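Local coordinates for protein BvnE (Penicillium brevicompactum, PDB 6U9I) that probably acts as a stereoselective semipinacolase, an isomerase that directs the rearrangement step in fungal brevianamide assembly, at residues T47-R52 and A57-G62; R52-A57 and Y140-A145; S39-E44 and R130-F135. One frame throughout, in Å; residues are numbered along the deposited sequence. Where two conformers were deposited one is given.

Interaction 1: residues T47-R52 and A57-G62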
# COMPACT_ATOMS: atom_id res chain seq x y z
N THR A 47 8.16 2.28 13.16
CA THR A 47 8.02 1.87 11.77
C THR A 47 7.57 0.42 11.77
O THR A 47 8.20 -0.43 12.41
CB THR A 47 9.35 2.03 11.03
OG1 THR A 47 9.65 3.43 10.88
CG2 THR A 47 9.29 1.37 9.65
N ARG A 48 6.46 0.14 11.08
CA ARG A 48 5.85 -1.19 11.10
C ARG A 48 6.01 -1.83 9.73
O ARG A 48 5.28 -1.48 8.79
CB ARG A 48 4.37 -1.11 11.48
CG ARG A 48 4.03 -0.17 12.62
CD ARG A 48 2.52 -0.04 12.73
NE ARG A 48 2.12 0.78 13.87
CZ ARG A 48 1.92 0.31 15.09
NH1 ARG A 48 2.10 -0.98 15.34
NH2 ARG A 48 1.56 1.14 16.06
N PRO A 49 6.92 -2.78 9.56
CA PRO A 49 7.00 -3.50 8.29
C PRO A 49 5.75 -4.32 8.04
O PRO A 49 5.14 -4.87 8.97
CB PRO A 49 8.24 -4.40 8.45
CG PRO A 49 9.00 -3.82 9.60
CD PRO A 49 7.97 -3.21 10.51
N ALA A 50 5.35 -4.38 6.78
CA ALA A 50 4.21 -5.17 6.34
C ALA A 50 4.54 -5.71 4.96
O ALA A 50 5.44 -5.18 4.30
CB ALA A 50 2.92 -4.33 6.30
N PRO A 51 3.86 -6.77 4.51
CA PRO A 51 2.79 -7.54 5.13
C PRO A 51 3.27 -8.40 6.29
O PRO A 51 4.48 -8.53 6.50
CB PRO A 51 2.28 -8.42 3.98
CG PRO A 51 3.47 -8.60 3.09
CD PRO A 51 4.17 -7.24 3.14
N ARG A 52 2.32 -8.96 7.04
CA ARG A 52 2.66 -9.78 8.20
C ARG A 52 3.54 -10.97 7.84
O ARG A 52 4.32 -11.45 8.68
CB ARG A 52 1.39 -10.29 8.87
CG ARG A 52 0.62 -9.27 9.64
CD ARG A 52 -0.21 -10.04 10.65
NE ARG A 52 -1.26 -9.24 11.24
CZ ARG A 52 -2.26 -9.77 11.94
NH1 ARG A 52 -2.32 -11.08 12.12
NH2 ARG A 52 -3.19 -8.98 12.45
N ALA A 57 8.54 -7.46 13.45
CA ALA A 57 7.85 -6.60 14.39
C ALA A 57 8.22 -5.14 14.15
O ALA A 57 9.22 -4.85 13.48
CB ALA A 57 8.19 -7.00 15.83
N PRO A 58 7.44 -4.20 14.68
CA PRO A 58 7.79 -2.78 14.52
C PRO A 58 9.13 -2.44 15.16
O PRO A 58 9.59 -3.11 16.10
CB PRO A 58 6.65 -2.05 15.22
CG PRO A 58 5.50 -3.02 15.21
CD PRO A 58 6.14 -4.37 15.35
N LEU A 59 9.73 -1.37 14.67
CA LEU A 59 10.98 -0.84 15.18
C LEU A 59 10.73 0.53 15.79
O LEU A 59 10.13 1.40 15.14
CB LEU A 59 12.03 -0.73 14.07
CG LEU A 59 12.53 -2.00 13.37
CD1 LEU A 59 11.53 -2.50 12.33
CD2 LEU A 59 13.89 -1.74 12.71
N ASN A 60 11.19 0.74 17.02
CA ASN A 60 11.11 2.07 17.60
C ASN A 60 12.27 2.91 17.07
O ASN A 60 13.06 2.46 16.24
CB ASN A 60 11.07 2.00 19.14
CG ASN A 60 12.31 1.36 19.73
OD1 ASN A 60 13.41 1.47 19.19
ND2 ASN A 60 12.14 0.70 20.88
N ASN A 61 12.35 4.17 17.53
CA ASN A 61 13.33 5.10 16.96
C ASN A 61 14.75 4.58 17.14
O ASN A 61 15.58 4.68 16.22
CB ASN A 61 13.19 6.48 17.59
CG ASN A 61 11.92 7.20 17.19
OD1 ASN A 61 11.33 6.92 16.15
ND2 ASN A 61 11.50 8.16 18.01
N GLY A 62 15.06 4.03 18.32
CA GLY A 62 16.40 3.52 18.55
C GLY A 62 16.72 2.29 17.72
O GLY A 62 17.82 2.16 17.19
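Thr47 and Leu59 face each other as an antiparallel hydrogen-bonded pair, a compact instance of how a beta hairpin couples two short strands, here 45-50 and 59-60. Both bonds join backbone atoms, each residue donating its N-H to the other's carbonyl: Thr47 N lies 2.9 Å from Leu59 O. Leu59 N is likewise 2.9 Å from Thr47 O, and both bonds are nearly straight. Thr47 O also receives a CA-H...O contact from Pro58 CA, 3.2 Å away.

Side-chain contacts flank the pairing. Pro49 brings ring atom CD into van der Waals contact with Ala57 O at 3.6 Å, and its CG meets Leu59 CD1 at 3.9 Å, the two side chains crossing at about a right angle. With an alanine here, CG and CD are gone, which would probably open a gap beside Leu59 CD1 and free that branch to turn. The extended chain of Arg48, modelled in two conformers, passes Pro58 with CG 4.1 Å from Pro58 CG, while NE forms a salt bridge with Asp131.

Around this hairpin, Thr47 packs on Leu64 and Leu59 on Phe67 of helix 61-74, and strand 45-50 also pairs, in parallel, with strand 129-136.

Interaction 2: residues R52-A57 and Y140-A145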
# COMPACT_ATOMS: atom_id res chain seq x y z
N ARG A 52 2.32 -8.96 7.04
CA ARG A 52 2.66 -9.78 8.20
C ARG A 52 3.54 -10.97 7.84
O ARG A 52 4.32 -11.45 8.68
CB ARG A 52 1.39 -10.29 8.87
CG ARG A 52 0.62 -9.27 9.64
CD ARG A 52 -0.21 -10.04 10.65
NE ARG A 52 -1.26 -9.24 11.24
CZ ARG A 52 -2.26 -9.77 11.94
NH1 ARG A 52 -2.32 -11.08 12.12
NH2 ARG A 52 -3.19 -8.98 12.45
N SER A 53 3.40 -11.49 6.62
CA SER A 53 4.15 -12.68 6.22
C SER A 53 5.67 -12.47 6.26
O SER A 53 6.41 -13.45 6.37
CB SER A 53 3.72 -13.12 4.83
OG SER A 53 4.13 -12.17 3.85
N LEU A 54 6.15 -11.23 6.18
CA LEU A 54 7.58 -11.00 6.31
C LEU A 54 8.09 -11.30 7.71
O LEU A 54 9.29 -11.54 7.88
CB LEU A 54 7.93 -9.56 5.94
CG LEU A 54 7.79 -9.25 4.46
CD1 LEU A 54 7.94 -7.76 4.22
CD2 LEU A 54 8.83 -10.05 3.67
N GLY A 55 7.21 -11.26 8.70
CA GLY A 55 7.53 -11.69 10.05
C GLY A 55 8.26 -10.69 10.92
O GLY A 55 8.79 -11.07 11.97
N PHE A 56 8.29 -9.42 10.53
CA PHE A 56 9.02 -8.39 11.26
C PHE A 56 8.10 -7.62 12.20
O PHE A 56 7.03 -7.16 11.80
CB PHE A 56 9.70 -7.42 10.29
CG PHE A 56 10.75 -8.08 9.43
CD1 PHE A 56 11.91 -8.57 10.00
CD2 PHE A 56 10.56 -8.21 8.06
CE1 PHE A 56 12.88 -9.18 9.21
CE2 PHE A 56 11.53 -8.81 7.27
CZ PHE A 56 12.69 -9.30 7.85
N ALA A 57 8.54 -7.46 13.45
CA ALA A 57 7.85 -6.60 14.39
C ALA A 57 8.22 -5.14 14.15
O ALA A 57 9.22 -4.85 13.48
CB ALA A 57 8.19 -7.00 15.83
N TYR A 140 10.04 -9.45 -3.57
CA TYR A 140 11.33 -8.83 -3.81
C TYR A 140 12.19 -8.86 -2.55
O TYR A 140 13.40 -9.10 -2.63
CB TYR A 140 11.16 -7.39 -4.31
CG TYR A 140 12.47 -6.87 -4.84
CD1 TYR A 140 12.83 -7.09 -6.15
CD2 TYR A 140 13.37 -6.21 -4.01
CE1 TYR A 140 14.04 -6.65 -6.64
CE2 TYR A 140 14.58 -5.76 -4.49
CZ TYR A 140 14.91 -5.98 -5.81
OH TYR A 140 16.12 -5.54 -6.30
N CYS A 141 11.57 -8.65 -1.39
CA CYS A 141 12.28 -8.69 -0.11
C CYS A 141 12.95 -10.05 0.09
O CYS A 141 14.12 -10.13 0.48
CB CYS A 141 11.28 -8.43 1.01
SG CYS A 141 10.97 -6.67 1.25
N VAL A 142 12.19 -11.12 -0.14
CA VAL A 142 12.70 -12.47 0.06
C VAL A 142 13.78 -12.79 -0.96
O VAL A 142 14.83 -13.35 -0.61
CB VAL A 142 11.53 -13.48 -0.03
CG1 VAL A 142 12.06 -14.90 0.08
CG2 VAL A 142 10.50 -13.20 1.06
N LYS A 143 13.55 -12.43 -2.22
CA LYS A 143 14.55 -12.68 -3.25
C LYS A 143 15.82 -11.89 -2.98
O LYS A 143 16.93 -12.39 -3.21
CB LYS A 143 13.98 -12.34 -4.62
CG LYS A 143 12.90 -13.31 -5.08
CD LYS A 143 12.68 -13.19 -6.57
CE LYS A 143 11.48 -13.99 -7.03
NZ LYS A 143 11.15 -15.13 -6.14
N PHE A 144 15.70 -10.65 -2.49
CA PHE A 144 16.89 -9.87 -2.22
C PHE A 144 17.68 -10.45 -1.05
O PHE A 144 18.91 -10.41 -1.05
CB PHE A 144 16.54 -8.41 -1.96
CG PHE A 144 17.75 -7.51 -1.81
CD1 PHE A 144 18.41 -7.03 -2.93
CD2 PHE A 144 18.22 -7.17 -0.55
CE1 PHE A 144 19.52 -6.21 -2.80
CE2 PHE A 144 19.32 -6.35 -0.41
CZ PHE A 144 19.98 -5.87 -1.54
N ALA A 145 16.98 -11.01 -0.05
CA ALA A 145 17.68 -11.70 1.03
C ALA A 145 18.47 -12.89 0.49
O ALA A 145 19.62 -13.11 0.89
CB ALA A 145 16.69 -12.14 2.10
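Leu54 meets Cys141 and Val142 where a short 3-10 turn in the loop of the hairpin 45-60 approaches the C-terminal helix 138-150, in a curved-sheet-and-helix architecture consistent with the NTF2-like fold. It illustrates how one branched side chain can join two elements far apart in sequence with no hydrogen bond between them. At the root of the side chain, Leu54 CB rests against its own loop, 3.6 Å from Phe56 CD2. The first torsion (chi1 -71°) places CG beside the backbone N, and from there the branch point leads toward the helix, where the two methyls divide the work. CD1 turns back to strand 45-50, 3.6 Å from Ala50 O, and passes Cys141 SG more loosely at 4.4 Å. CD2 makes the closest approach to the helix, 4.0 Å from Cys141 CB, and also comes within 4.4 Å of Val142 CG2.

The turn carrying Leu54 is closed by Gly55 N donating to Arg52 O; Gly55 then takes a positive phi of 82°, a conformation that favours glycine. The dimer adds to this place: Ser53 OG bonds Asp137 of the second subunit, and Val142 packs on Asp139 of that subunit. Beyond Gly55 the chain folds back, setting Leu54 O 3.5 Å above the plane of the Phe56 ring, displaced toward the rim.

Interaction 3: residues S39-E44 and R130-F135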
# COMPACT_ATOMS: atom_id res chain seq x y z
N SER A 39 14.73 11.31 11.65
CA SER A 39 14.47 12.66 12.12
C SER A 39 12.98 13.00 12.04
O SER A 39 12.22 12.38 11.29
CB SER A 39 15.28 13.68 11.31
OG SER A 39 14.89 13.65 9.95
N HIS A 40 12.58 14.01 12.82
CA HIS A 40 11.22 14.55 12.81
C HIS A 40 10.17 13.48 13.11
O HIS A 40 9.14 13.38 12.45
CB HIS A 40 10.91 15.25 11.48
CG HIS A 40 11.90 16.31 11.12
ND1 HIS A 40 11.94 17.53 11.75
CD2 HIS A 40 12.91 16.31 10.22
CE1 HIS A 40 12.92 18.26 11.23
NE2 HIS A 40 13.53 17.54 10.30
N ARG A 41 10.46 12.68 14.13
CA ARG A 41 9.55 11.66 14.63
C ARG A 41 9.21 11.96 16.08
O ARG A 41 10.02 12.54 16.81
CB ARG A 41 10.16 10.25 14.51
CG ARG A 41 10.21 9.70 13.08
CD ARG A 41 11.19 8.53 12.91
NE ARG A 41 10.86 7.35 13.71
CZ ARG A 41 10.32 6.22 13.23
NH1 ARG A 41 10.07 5.20 14.05
NH2 ARG A 41 10.05 6.11 11.94
N THR A 42 8.01 11.57 16.50
CA THR A 42 7.67 11.63 17.92
C THR A 42 8.49 10.61 18.70
O THR A 42 9.08 9.68 18.13
CB THR A 42 6.19 11.36 18.15
OG1 THR A 42 5.90 10.02 17.74
CG2 THR A 42 5.32 12.34 17.42
N GLU A 43 8.50 10.74 20.03
CA GLU A 43 9.34 9.84 20.82
C GLU A 43 8.85 8.40 20.74
O GLU A 43 9.68 7.47 20.78
CB GLU A 43 9.40 10.31 22.28
CG GLU A 43 9.99 11.71 22.44
CD GLU A 43 11.35 11.86 21.76
OE1 GLU A 43 11.58 12.92 21.12
OE2 GLU A 43 12.19 10.94 21.86
N GLU A 44 7.55 8.18 20.59
CA GLU A 44 6.97 6.84 20.59
C GLU A 44 6.79 6.28 19.19
O GLU A 44 6.28 5.16 19.05
CB GLU A 44 5.62 6.87 21.30
CG GLU A 44 5.65 7.47 22.70
CD GLU A 44 6.07 6.47 23.76
OE1 GLU A 44 5.61 5.31 23.69
OE2 GLU A 44 6.84 6.86 24.67
N ARG A 130 4.38 10.15 13.68
CA ARG A 130 4.11 9.33 14.86
C ARG A 130 3.91 7.85 14.54
O ARG A 130 3.89 7.03 15.46
CB ARG A 130 2.88 9.86 15.62
CG ARG A 130 1.55 9.62 14.92
CD ARG A 130 0.36 10.12 15.76
NE ARG A 130 0.27 9.40 17.05
CZ ARG A 130 -0.60 9.70 18.00
NH1 ARG A 130 -0.63 9.01 19.14
NH2 ARG A 130 -1.47 10.69 17.80
N ASP A 131 3.79 7.49 13.26
CA ASP A 131 3.64 6.09 12.89
C ASP A 131 3.94 5.96 11.40
O ASP A 131 3.58 6.84 10.62
CB ASP A 131 2.22 5.57 13.16
CG ASP A 131 2.10 4.08 12.95
OD1 ASP A 131 2.58 3.32 13.82
OD2 ASP A 131 1.53 3.64 11.92
N VAL A 132 4.59 4.86 11.02
CA VAL A 132 4.79 4.51 9.62
C VAL A 132 4.44 3.04 9.44
O VAL A 132 5.00 2.19 10.13
CB VAL A 132 6.24 4.72 9.16
CG1 VAL A 132 6.32 4.53 7.66
CG2 VAL A 132 6.72 6.06 9.54
N ILE A 133 3.57 2.74 8.47
CA ILE A 133 3.44 1.38 7.96
C ILE A 133 4.15 1.33 6.63
O ILE A 133 3.87 2.16 5.75
CB ILE A 133 1.97 0.97 7.76
CG1 ILE A 133 1.20 1.06 9.05
CG2 ILE A 133 1.92 -0.45 7.14
CD1 ILE A 133 -0.28 0.89 8.81
N GLU A 134 5.06 0.38 6.47
CA GLU A 134 5.81 0.22 5.22
C GLU A 134 5.44 -1.13 4.62
O GLU A 134 5.99 -2.17 5.00
CB GLU A 134 7.31 0.35 5.47
CG GLU A 134 7.73 1.76 5.83
CD GLU A 134 9.19 1.87 6.19
OE1 GLU A 134 9.86 0.83 6.36
OE2 GLU A 134 9.68 3.02 6.30
N PHE A 135 4.50 -1.12 3.67
CA PHE A 135 4.03 -2.34 3.02
C PHE A 135 4.89 -2.58 1.78
O PHE A 135 4.72 -1.92 0.76
CB PHE A 135 2.55 -2.19 2.67
CG PHE A 135 1.84 -3.49 2.36
CD1 PHE A 135 2.12 -4.19 1.19
CD2 PHE A 135 0.87 -3.99 3.22
CE1 PHE A 135 1.47 -5.39 0.89
CE2 PHE A 135 0.21 -5.19 2.92
CZ PHE A 135 0.51 -5.89 1.77
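Thr42 and Arg130 bring their CA atoms to 5.2 Å near the start of strand 129-136, yet no hydrogen bond links the two segments; the backbone of Thr42 bonds instead to Leu129, and the chain turns a corner at Glu43 and Glu44. Within strand 129-136, Arg130 and Asp131 both face Thr121 of strand 110-122, a classic beta bulge.

The side chain of Thr42 crosses that of Arg130 near its root. A chi1 of 63° sets OG1 between the backbone N and the carbonyl carbon of Thr42, and this brings it 3.5 Å from Arg130 CA and 3.7 Å from Arg130 CB. The methyl CG2 touches the same carbon, 3.9 Å from Arg130 CB. Arg130 then carries its guanidinium away from the contact.

Deeper in, Arg41, modelled in two conformers, reaches across Val132 at about a right angle. Its chain bends at chi3 (63°), and NH2 comes 4.1 Å from Val132 CG2, the methyl lying obliquely to the guanidinium plane. This buried group has polar partners elsewhere: NE probably bonds Asn61 OD1, NH2 bonds Thr47 OG1, and NH1 makes a weak bond to Cys45 O.

The general lesson is one of divided labour. Between the segments there is van der Waals contact with aliphatic carbons, whereas the direction and hold of the arginine are likely to come largely from those polar partners.

How the interactions relate
The three contacts show chemistry changing with place in the fold. Interactions 1 and 2 lie toward the surface and share Arg52 and Ala57; interaction 3, partly buried, lies nearer the centre of the chain. Interaction 1 relies on backbone bonds within a hairpin, interaction 2 on aliphatic contact between loop and helix, and interaction 3 on van der Waals contact beside a buried arginine. Interactions 1 and 3 reach neighbouring strands of one sheet and are joined by a salt bridge and a probable hydrogen bond between their side chains. Interaction 2 meets interaction 1 by packing, Pro49 CG lying 3.7 Å from Phe56 CB, but does not touch interaction 3, about 20 Å away between centres.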